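Local coordinates for MmoQ Response regulator (Methylococcus capsulatus, PDB 3LJX), which is a response regulator that, as a full-length protein, probably makes cyclic di-GMP from two GTP molecules, and is represented here by a fragment holding its HDOD domain, at residues R218-I229 and L243-C254; C101-Y109 and G145-W153. All coordinates share one frame; numbering follows the deposited sequence.

In the fold
Both contacts belong to an all-helical chain in which strands are absent. From the N terminus, contact 2 comes first: the turn and helix start at 101-109 meet helix 144-152, closing a loop of 35 mostly helical residues that includes the rest of helix 106-125 and helix 132-141. Contact 1 follows farther along, where helix 245-254 folds back on helix 214-233 across a short connection, part of which is not modelled. The two loops lie in series, neither nested nor crossed, and their centres are 27 Å apart. Helix 106-125 links them: it starts in contact 2, and its later residues L120, I123 and T124 pack against the 218-229 segment of contact 1.

Contact 1: R218-I229 and L243-C254; sequences RFARQLALAQHI and LSPLLRAEARRC
R221 sends CG anti to its carbonyl carbon and bends at chi3 (-77°), while R253 reaches back with an extended chain, CG anti to the backbone N (chi1 -168°); their guanidinium groups stack flat in almost parallel planes, CZ to CZ 3.5 Å. Backbone carbonyls probably ease the closeness of the two positive groups: R221 NH1 donates to I210 O and D212 O, R253 NH2 to R211 O. Lower on the same chain, R221 CD rests 3.9 Å from E250 CB, and E250 OE2 accepts from I210 N. C254 SG lies against R221 CB and Q222 CG, and R218 NH1 makes a weak bond to C254 O. With a leucine in place of R221, the carbonyls of I210 and D212 would probably lose this donor and R253 its flat partner. L225 divides its methyls, CD2 touching A251 CB at 3.6 Å and CD1 meeting L243 and L247. L247 CD2 stands over one face of H228, 4.0 Å from the ring centroid, a CH-pi contact; H228 ND1 donates to A224 O at 2.7 Å, which fixes the ring's rotation. With N-to-C directions 131° apart, the two consecutive helices form an oblique antiparallel helical hairpin, its second helix N-capped by S244.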
loop_
_atom_site.group_PDB
_atom_site.type_symbol
_atom_site.label_atom_id
_atom_site.label_comp_id
_atom_site.label_asym_id
_atom_site.label_seq_id
_atom_site.Cartn_x
_atom_site.Cartn_y
_atom_site.Cartn_z
ATOM N N ARG A 218 -9.180 8.720 14.499
ATOM C CA ARG A 218 -9.310 7.334 14.937
ATOM C C ARG A 218 -8.734 6.388 13.889
ATOM O O ARG A 218 -8.013 5.432 14.214
ATOM C CB ARG A 218 -10.761 6.983 15.248
ATOM C CG ARG A 218 -10.919 5.656 15.965
ATOM C CD ARG A 218 -12.380 5.356 16.204
ATOM N NE ARG A 218 -12.748 5.608 17.585
ATOM C CZ ARG A 218 -12.960 4.644 18.473
ATOM N NH1 ARG A 218 -12.856 3.372 18.102
ATOM N NH2 ARG A 218 -13.283 4.950 19.724
ATOM N N PHE A 219 -9.024 6.667 12.627
ATOM C CA PHE A 219 -8.477 5.852 11.556
ATOM C C PHE A 219 -6.952 6.014 11.535
ATOM O O PHE A 219 -6.224 5.032 11.379
ATOM C CB PHE A 219 -9.118 6.240 10.219
ATOM C CG PHE A 219 -8.747 5.343 9.073
ATOM C CD1 PHE A 219 -8.543 3.991 9.266
ATOM C CD2 PHE A 219 -8.638 5.856 7.786
ATOM C CE1 PHE A 219 -8.203 3.163 8.200
ATOM C CE2 PHE A 219 -8.305 5.036 6.715
ATOM C CZ PHE A 219 -8.091 3.682 6.925
ATOM N N ALA A 220 -6.466 7.240 11.729
ATOM C CA ALA A 220 -5.024 7.463 11.794
ATOM C C ALA A 220 -4.381 6.596 12.892
ATOM O O ALA A 220 -3.347 5.960 12.673
ATOM C CB ALA A 220 -4.701 8.956 12.010
ATOM N N ARG A 221 -4.989 6.568 14.071
ATOM C CA ARG A 221 -4.442 5.756 15.159
ATOM C C ARG A 221 -4.485 4.269 14.791
ATOM O O ARG A 221 -3.599 3.504 15.176
ATOM C CB ARG A 221 -5.171 6.022 16.475
ATOM C CG ARG A 221 -4.749 7.335 17.153
ATOM C CD ARG A 221 -5.443 7.563 18.509
ATOM N NE ARG A 221 -6.824 8.009 18.333
ATOM C CZ ARG A 221 -7.163 9.266 18.063
ATOM N NH1 ARG A 221 -6.222 10.203 17.943
ATOM N NH2 ARG A 221 -8.439 9.591 17.901
ATOM N N GLN A 222 -5.481 3.864 14.007
ATOM C CA GLN A 222 -5.564 2.469 13.568
ATOM C C GLN A 222 -4.467 2.126 12.577
ATOM O O GLN A 222 -3.894 1.023 12.613
ATOM C CB GLN A 222 -6.923 2.167 12.963
ATOM C CG GLN A 222 -8.089 2.197 13.971
ATOM C CD GLN A 222 -9.443 2.149 13.259
ATOM O OE1 GLN A 222 -9.604 2.713 12.162
ATOM N NE2 GLN A 222 -10.418 1.477 13.876
ATOM N N LEU A 223 -4.169 3.083 11.706
ATOM C CA LEU A 223 -3.089 2.941 10.737
ATOM C C LEU A 223 -1.752 2.872 11.457
ATOM O O LEU A 223 -0.936 1.993 11.175
ATOM C CB LEU A 223 -3.084 4.123 9.771
ATOM C CG LEU A 223 -4.058 4.001 8.602
ATOM C CD1 LEU A 223 -4.652 5.374 8.211
ATOM C CD2 LEU A 223 -3.337 3.326 7.430
ATOM N N ALA A 224 -1.544 3.795 12.398
ATOM C CA ALA A 224 -0.295 3.856 13.151
ATOM C C ALA A 224 -0.084 2.534 13.882
ATOM O O ALA A 224 1.025 2.007 13.921
ATOM C CB ALA A 224 -0.299 5.050 14.151
ATOM N N LEU A 225 -1.162 1.983 14.436
ATOM C CA LEU A 225 -1.055 0.714 15.132
ATOM C C LEU A 225 -0.706 -0.443 14.179
ATOM O O LEU A 225 0.100 -1.309 14.520
ATOM C CB LEU A 225 -2.336 0.411 15.874
ATOM C CG LEU A 225 -2.122 -0.506 17.055
ATOM C CD1 LEU A 225 -1.175 0.160 18.052
ATOM C CD2 LEU A 225 -3.467 -0.792 17.678
ATOM N N ALA A 226 -1.303 -0.459 12.990
ATOM C CA ALA A 226 -0.979 -1.503 12.021
ATOM C C ALA A 226 0.494 -1.405 11.638
ATOM O O ALA A 226 1.176 -2.420 11.486
ATOM C CB ALA A 226 -1.848 -1.385 10.772
ATOM N N GLN A 227 0.977 -0.176 11.479
ATOM C CA GLN A 227 2.360 0.041 11.078
ATOM C C GLN A 227 3.329 -0.417 12.169
ATOM O O GLN A 227 4.274 -1.173 11.898
ATOM C CB GLN A 227 2.606 1.515 10.734
ATOM C CG GLN A 227 4.060 1.819 10.416
ATOM C CD GLN A 227 4.534 1.165 9.118
ATOM O OE1 GLN A 227 3.824 1.163 8.112
ATOM N NE2 GLN A 227 5.745 0.623 9.134
ATOM N N HIS A 228 3.094 0.033 13.402
ATOM C CA HIS A 228 4.020 -0.265 14.503
ATOM C C HIS A 228 3.994 -1.735 14.875
ATOM O O HIS A 228 5.029 -2.332 15.142
ATOM C CB HIS A 228 3.731 0.604 15.738
ATOM C CG HIS A 228 4.135 2.037 15.574
ATOM N ND1 HIS A 228 3.477 2.905 14.728
ATOM C CD2 HIS A 228 5.128 2.755 16.150
ATOM C CE1 HIS A 228 4.046 4.096 14.790
ATOM N NE2 HIS A 228 5.050 4.033 15.646
ATOM N N ILE A 229 2.805 -2.320 14.886
ATOM C CA ILE A 229 2.663 -3.748 15.134
ATOM C C ILE A 229 3.406 -4.563 14.081
ATOM O O ILE A 229 4.027 -5.567 14.398
ATOM C CB ILE A 229 1.191 -4.154 15.110
ATOM C CG1 ILE A 229 0.605 -4.099 16.511
ATOM C CG2 ILE A 229 1.009 -5.540 14.508
ATOM C CD1 ILE A 229 -0.912 -3.995 16.502
ATOM N N LEU A 243 5.086 -2.800 22.372
ATOM C CA LEU A 243 4.761 -1.446 21.928
ATOM C C LEU A 243 4.933 -0.438 23.046
ATOM O O LEU A 243 4.665 -0.737 24.216
ATOM C CB LEU A 243 3.314 -1.377 21.460
ATOM C CG LEU A 243 2.976 -2.076 20.152
ATOM C CD1 LEU A 243 1.484 -2.054 19.945
ATOM C CD2 LEU A 243 3.691 -1.403 18.995
ATOM N N SER A 244 5.347 0.769 22.674
ATOM C CA SER A 244 5.523 1.861 23.629
ATOM C C SER A 244 4.207 2.166 24.351
ATOM O O SER A 244 3.126 1.849 23.845
ATOM C CB SER A 244 6.010 3.110 22.892
ATOM O OG SER A 244 4.970 3.675 22.098
ATOM N N PRO A 245 4.295 2.786 25.534
ATOM C CA PRO A 245 3.101 3.214 26.287
ATOM C C PRO A 245 2.176 4.093 25.441
ATOM O O PRO A 245 0.946 3.937 25.503
ATOM C CB PRO A 245 3.685 4.027 27.446
ATOM C CG PRO A 245 5.072 3.465 27.639
ATOM C CD PRO A 245 5.550 3.068 26.256
ATOM N N LEU A 246 2.757 4.993 24.647
ATOM C CA LEU A 246 1.966 5.860 23.777
ATOM C C LEU A 246 1.111 5.032 22.824
ATOM O O LEU A 246 -0.109 5.225 22.737
ATOM C CB LEU A 246 2.863 6.788 22.964
ATOM C CG LEU A 246 2.306 8.181 22.628
ATOM C CD1 LEU A 246 2.900 8.674 21.335
ATOM C CD2 LEU A 246 0.768 8.262 22.591
ATOM N N LEU A 247 1.745 4.114 22.098
ATOM C CA LEU A 247 1.002 3.293 21.143
ATOM C C LEU A 247 -0.073 2.468 21.862
ATOM O O LEU A 247 -1.190 2.345 21.365
ATOM C CB LEU A 247 1.929 2.384 20.334
ATOM C CG LEU A 247 2.396 2.888 18.972
ATOM C CD1 LEU A 247 1.189 3.221 18.103
ATOM C CD2 LEU A 247 3.313 4.086 19.105
ATOM N N ARG A 248 0.251 1.919 23.034
ATOM C CA ARG A 248 -0.746 1.131 23.758
ATOM C C ARG A 248 -1.901 2.027 24.143
ATOM O O ARG A 248 -3.054 1.615 24.077
ATOM C CB ARG A 248 -0.167 0.444 25.000
ATOM C CG ARG A 248 0.789 -0.701 24.698
ATOM C CD ARG A 248 1.110 -1.510 25.963
ATOM N NE ARG A 248 1.767 -0.707 27.001
ATOM C CZ ARG A 248 1.273 -0.479 28.222
ATOM N NH1 ARG A 248 0.100 -0.992 28.583
ATOM N NH2 ARG A 248 1.956 0.267 29.088
ATOM N N ALA A 249 -1.594 3.262 24.533
ATOM C CA ALA A 249 -2.649 4.196 24.913
ATOM C C ALA A 249 -3.512 4.546 23.696
ATOM O O ALA A 249 -4.741 4.678 23.799
ATOM C CB ALA A 249 -2.062 5.460 25.571
ATOM N N GLU A 250 -2.871 4.683 22.541
ATOM C CA GLU A 250 -3.612 4.990 21.324
ATOM C C GLU A 250 -4.421 3.754 20.912
ATOM O O GLU A 250 -5.581 3.865 20.524
ATOM C CB GLU A 250 -2.664 5.476 20.210
ATOM C CG GLU A 250 -2.026 6.849 20.516
ATOM C CD GLU A 250 -0.995 7.289 19.483
ATOM O OE1 GLU A 250 -0.473 6.440 18.730
ATOM O OE2 GLU A 250 -0.699 8.496 19.422
ATOM N N ALA A 251 -3.807 2.579 21.034
ATOM C CA ALA A 251 -4.510 1.315 20.845
ATOM C C ALA A 251 -5.765 1.266 21.704
ATOM O O ALA A 251 -6.860 1.023 21.197
ATOM C CB ALA A 251 -3.597 0.141 21.177
ATOM N N ARG A 252 -5.613 1.501 23.006
ATOM C CA ARG A 252 -6.768 1.487 23.898
ATOM C C ARG A 252 -7.813 2.490 23.414
ATOM O O ARG A 252 -9.010 2.248 23.511
ATOM C CB ARG A 252 -6.376 1.809 25.354
ATOM C CG ARG A 252 -5.238 0.970 25.919
ATOM C CD ARG A 252 -5.699 -0.310 26.621
ATOM N NE ARG A 252 -4.576 -0.978 27.286
ATOM C CZ ARG A 252 -4.359 -0.979 28.605
ATOM N NH1 ARG A 252 -5.202 -0.363 29.436
ATOM N NH2 ARG A 252 -3.298 -1.613 29.099
ATOM N N ARG A 253 -7.359 3.620 22.889
ATOM C CA ARG A 253 -8.278 4.697 22.519
ATOM C C ARG A 253 -9.137 4.377 21.272
ATOM O O ARG A 253 -10.267 4.875 21.160
ATOM C CB ARG A 253 -7.531 6.035 22.404
ATOM C CG ARG A 253 -8.419 7.250 22.308
ATOM C CD ARG A 253 -7.581 8.485 22.106
ATOM N NE ARG A 253 -8.352 9.609 21.586
ATOM C CZ ARG A 253 -7.798 10.736 21.152
ATOM N NH1 ARG A 253 -6.474 10.874 21.174
ATOM N NH2 ARG A 253 -8.556 11.722 20.691
ATOM N N CYS A 254 -8.625 3.544 20.357
ATOM C CA CYS A 254 -9.486 2.961 19.313
ATOM C C CYS A 254 -10.319 1.800 19.865
ATOM O O CYS A 254 -11.307 1.400 19.244
ATOM C CB CYS A 254 -8.726 2.415 18.095
ATOM S SG CYS A 254 -7.033 2.894 17.794
HETATM O O HOH W 1 -10.111 7.237 18.768
#

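Contact 2: C101-Y109 and G145-W153; sequences CEAFDYAAY and GRLALATAW
F104, which ends a type I beta turn beginning at C101, packs onto A150 of helix 144-152 within the all-helical HDOD domain, just ahead of the point where D105 N-caps helix 106-125. Its CG is anti to the backbone N (chi1 -169°), which lays the ring along the helix. Starting at the backbone, F104 CB lies 4.0 Å from A150 CB. Next, CG approaches that same methyl to 3.8 Å, and A150 CB stands over the ring face, 24° off its normal, as a CH-pi contact. On one side of the ring, CD2 sits above the centre of the Y106 ring, and beyond it CE2 is 4.2 Å from L147 CD2. At the far end, CE1 and CZ each come to 4.0 Å from R146 CB, and the two side chains cross at about a right angle before the end of R146 leads away; L161 of helix 154-163 also touches F104.

L147 is the other apolar centre, meeting two tyrosines across the contact. Its CD2 is 3.8 Å from Y106 CE2, and its CG is 3.5 Å from Y109 CE2. C101 adds CB against A150 CB, and its backbone N donates to Y106 OH at 3.1 Å, tying the start of the turn to the ring whose face receives the F104 edge. Water 2 bridges Y106 OH and T151 OG1, donating to the latter. One turn back in the helix, L147 O is gripped twice by T151, whose N and OG1 approach from opposite faces of the carbonyl plane, with T151 OG1 2.7 Å from L147 O.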
loop_
_atom_site.group_PDB
_atom_site.type_symbol
_atom_site.label_atom_id
_atom_site.label_comp_id
_atom_site.label_asym_id
_atom_site.label_seq_id
_atom_site.Cartn_x
_atom_site.Cartn_y
_atom_site.Cartn_z
ATOM N N CYS A 101 16.641 -1.653 -8.264
ATOM C CA CYS A 101 17.285 -0.861 -7.201
ATOM C C CYS A 101 18.073 -1.736 -6.221
ATOM O O CYS A 101 17.509 -2.333 -5.293
ATOM C CB CYS A 101 16.277 0.010 -6.443
ATOM S SG CYS A 101 17.044 1.039 -5.157
ATOM N N GLU A 102 19.384 -1.790 -6.431
ATOM C CA GLU A 102 20.263 -2.705 -5.709
ATOM C C GLU A 102 20.070 -2.672 -4.182
ATOM O O GLU A 102 19.895 -3.722 -3.542
ATOM C CB GLU A 102 21.724 -2.414 -6.087
ATOM C CG GLU A 102 22.738 -3.396 -5.521
ATOM C CD GLU A 102 24.123 -3.225 -6.134
ATOM O OE1 GLU A 102 24.235 -2.608 -7.222
ATOM O OE2 GLU A 102 25.102 -3.717 -5.528
ATOM N N ALA A 103 20.087 -1.471 -3.605
ATOM C CA ALA A 103 20.019 -1.327 -2.150
ATOM C C ALA A 103 18.610 -1.471 -1.533
ATOM O O ALA A 103 18.474 -1.537 -0.318
ATOM C CB ALA A 103 20.673 -0.008 -1.713
ATOM N N PHE A 104 17.571 -1.531 -2.361
ATOM C CA PHE A 104 16.202 -1.655 -1.851
ATOM C C PHE A 104 15.832 -3.108 -1.551
ATOM O O PHE A 104 15.943 -3.992 -2.408
ATOM C CB PHE A 104 15.194 -1.055 -2.835
ATOM C CG PHE A 104 13.792 -0.910 -2.279
ATOM C CD1 PHE A 104 13.515 0.033 -1.283
ATOM C CD2 PHE A 104 12.744 -1.676 -2.782
ATOM C CE1 PHE A 104 12.222 0.188 -0.777
ATOM C CE2 PHE A 104 11.449 -1.525 -2.290
ATOM C CZ PHE A 104 11.189 -0.587 -1.285
ATOM N N ASP A 105 15.366 -3.341 -0.330
ATOM C CA ASP A 105 14.988 -4.678 0.099
ATOM C C ASP A 105 13.567 -5.001 -0.363
ATOM O O ASP A 105 12.607 -4.776 0.369
ATOM C CB ASP A 105 15.101 -4.785 1.624
ATOM C CG ASP A 105 15.007 -6.220 2.115
ATOM O OD1 ASP A 105 14.510 -7.084 1.356
ATOM O OD2 ASP A 105 15.417 -6.484 3.270
ATOM N N TYR A 106 13.436 -5.531 -1.573
ATOM C CA TYR A 106 12.123 -5.781 -2.154
ATOM C C TYR A 106 11.334 -6.842 -1.379
ATOM O O TYR A 106 10.137 -6.673 -1.121
ATOM C CB TYR A 106 12.247 -6.174 -3.620
ATOM C CG TYR A 106 12.669 -5.041 -4.556
ATOM C CD1 TYR A 106 14.010 -4.707 -4.722
ATOM C CD2 TYR A 106 11.719 -4.338 -5.303
ATOM C CE1 TYR A 106 14.391 -3.684 -5.603
ATOM C CE2 TYR A 106 12.084 -3.324 -6.174
ATOM C CZ TYR A 106 13.418 -2.996 -6.329
ATOM O OH TYR A 106 13.776 -1.970 -7.193
ATOM N N ALA A 107 11.993 -7.937 -1.012
ATOM C CA ALA A 107 11.302 -8.965 -0.251
ATOM C C ALA A 107 10.754 -8.346 1.033
ATOM O O ALA A 107 9.611 -8.606 1.415
ATOM C CB ALA A 107 12.227 -10.142 0.068
ATOM N N ALA A 108 11.562 -7.515 1.689
ATOM C CA ALA A 108 11.130 -6.918 2.948
ATOM C C ALA A 108 9.941 -6.010 2.685
ATOM O O ALA A 108 8.956 -6.016 3.432
ATOM C CB ALA A 108 12.278 -6.142 3.637
ATOM N N TYR A 109 10.031 -5.234 1.612
ATOM C CA TYR A 109 8.954 -4.318 1.283
ATOM C C TYR A 109 7.655 -5.097 1.060
ATOM O O TYR A 109 6.609 -4.726 1.589
ATOM C CB TYR A 109 9.289 -3.457 0.063
ATOM C CG TYR A 109 8.059 -2.806 -0.505
ATOM C CD1 TYR A 109 7.534 -1.646 0.062
ATOM C CD2 TYR A 109 7.385 -3.383 -1.571
ATOM C CE1 TYR A 109 6.377 -1.064 -0.442
ATOM C CE2 TYR A 109 6.232 -2.810 -2.090
ATOM C CZ TYR A 109 5.729 -1.657 -1.524
ATOM O OH TYR A 109 4.570 -1.109 -2.041
ATOM N N GLY A 145 5.007 4.637 -2.420
ATOM C CA GLY A 145 5.993 5.603 -2.863
ATOM C C GLY A 145 7.438 5.110 -2.779
ATOM O O GLY A 145 8.290 5.549 -3.553
ATOM N N ARG A 146 7.726 4.203 -1.850
ATOM C CA ARG A 146 9.080 3.645 -1.739
ATOM C C ARG A 146 9.399 2.788 -2.955
ATOM O O ARG A 146 10.450 2.954 -3.583
ATOM C CB ARG A 146 9.238 2.790 -0.486
ATOM C CG ARG A 146 9.108 3.528 0.836
ATOM C CD ARG A 146 9.488 2.580 1.960
ATOM N NE ARG A 146 9.275 3.169 3.275
ATOM C CZ ARG A 146 10.201 3.818 3.981
ATOM N NH1 ARG A 146 11.441 3.977 3.510
ATOM N NH2 ARG A 146 9.885 4.306 5.174
ATOM N N LEU A 147 8.488 1.870 -3.274
ATOM C CA LEU A 147 8.595 1.042 -4.476
ATOM C C LEU A 147 8.798 1.922 -5.721
ATOM O O LEU A 147 9.631 1.626 -6.574
ATOM C CB LEU A 147 7.313 0.229 -4.657
ATOM C CG LEU A 147 7.349 -1.250 -5.047
ATOM C CD1 LEU A 147 6.359 -1.496 -6.148
ATOM C CD2 LEU A 147 8.742 -1.763 -5.429
ATOM N N ALA A 148 8.020 2.998 -5.820
ATOM C CA ALA A 148 8.077 3.874 -6.985
ATOM C C ALA A 148 9.432 4.560 -7.166
ATOM O O ALA A 148 9.934 4.648 -8.274
ATOM C CB ALA A 148 6.959 4.906 -6.931
ATOM N N LEU A 149 10.031 5.049 -6.086
ATOM C CA LEU A 149 11.327 5.695 -6.222
ATOM C C LEU A 149 12.387 4.673 -6.614
ATOM O O LEU A 149 13.245 4.953 -7.454
ATOM C CB LEU A 149 11.737 6.355 -4.912
ATOM C CG LEU A 149 11.057 7.668 -4.585
ATOM C CD1 LEU A 149 11.565 8.185 -3.221
ATOM C CD2 LEU A 149 11.324 8.653 -5.703
ATOM N N ALA A 150 12.338 3.497 -5.978
ATOM C CA ALA A 150 13.301 2.433 -6.243
ATOM C C ALA A 150 13.195 2.002 -7.706
ATOM O O ALA A 150 14.190 1.702 -8.349
ATOM C CB ALA A 150 13.050 1.239 -5.316
ATOM N N THR A 151 11.974 1.986 -8.228
ATOM C CA THR A 151 11.743 1.607 -9.606
ATOM C C THR A 151 12.174 2.697 -10.589
ATOM O O THR A 151 12.818 2.408 -11.597
ATOM C CB THR A 151 10.269 1.291 -9.834
ATOM O OG1 THR A 151 9.862 0.279 -8.912
ATOM C CG2 THR A 151 10.056 0.789 -11.255
ATOM N N ALA A 152 11.825 3.945 -10.284
ATOM C CA ALA A 152 12.114 5.081 -11.164
ATOM C C ALA A 152 13.606 5.399 -11.238
ATOM O O ALA A 152 14.148 5.578 -12.329
ATOM C CB ALA A 152 11.333 6.329 -10.718
ATOM N N TRP A 153 14.267 5.469 -10.084
ATOM C CA TRP A 153 15.672 5.884 -10.050
ATOM C C TRP A 153 16.559 4.885 -9.301
ATOM O O TRP A 153 17.133 5.212 -8.269
ATOM C CB TRP A 153 15.797 7.272 -9.420
ATOM C CG TRP A 153 14.940 8.295 -10.065
ATOM C CD1 TRP A 153 13.715 8.730 -9.640
ATOM C CD2 TRP A 153 15.230 9.024 -11.262
ATOM N NE1 TRP A 153 13.226 9.687 -10.503
ATOM C CE2 TRP A 153 14.141 9.887 -11.503
ATOM C CE3 TRP A 153 16.315 9.039 -12.148
ATOM C CZ2 TRP A 153 14.095 10.742 -12.596
ATOM C CZ3 TRP A 153 16.271 9.897 -13.235
ATOM C CH2 TRP A 153 15.168 10.736 -13.452
HETATM O O HOH W 2 11.849 -1.654 -8.816
#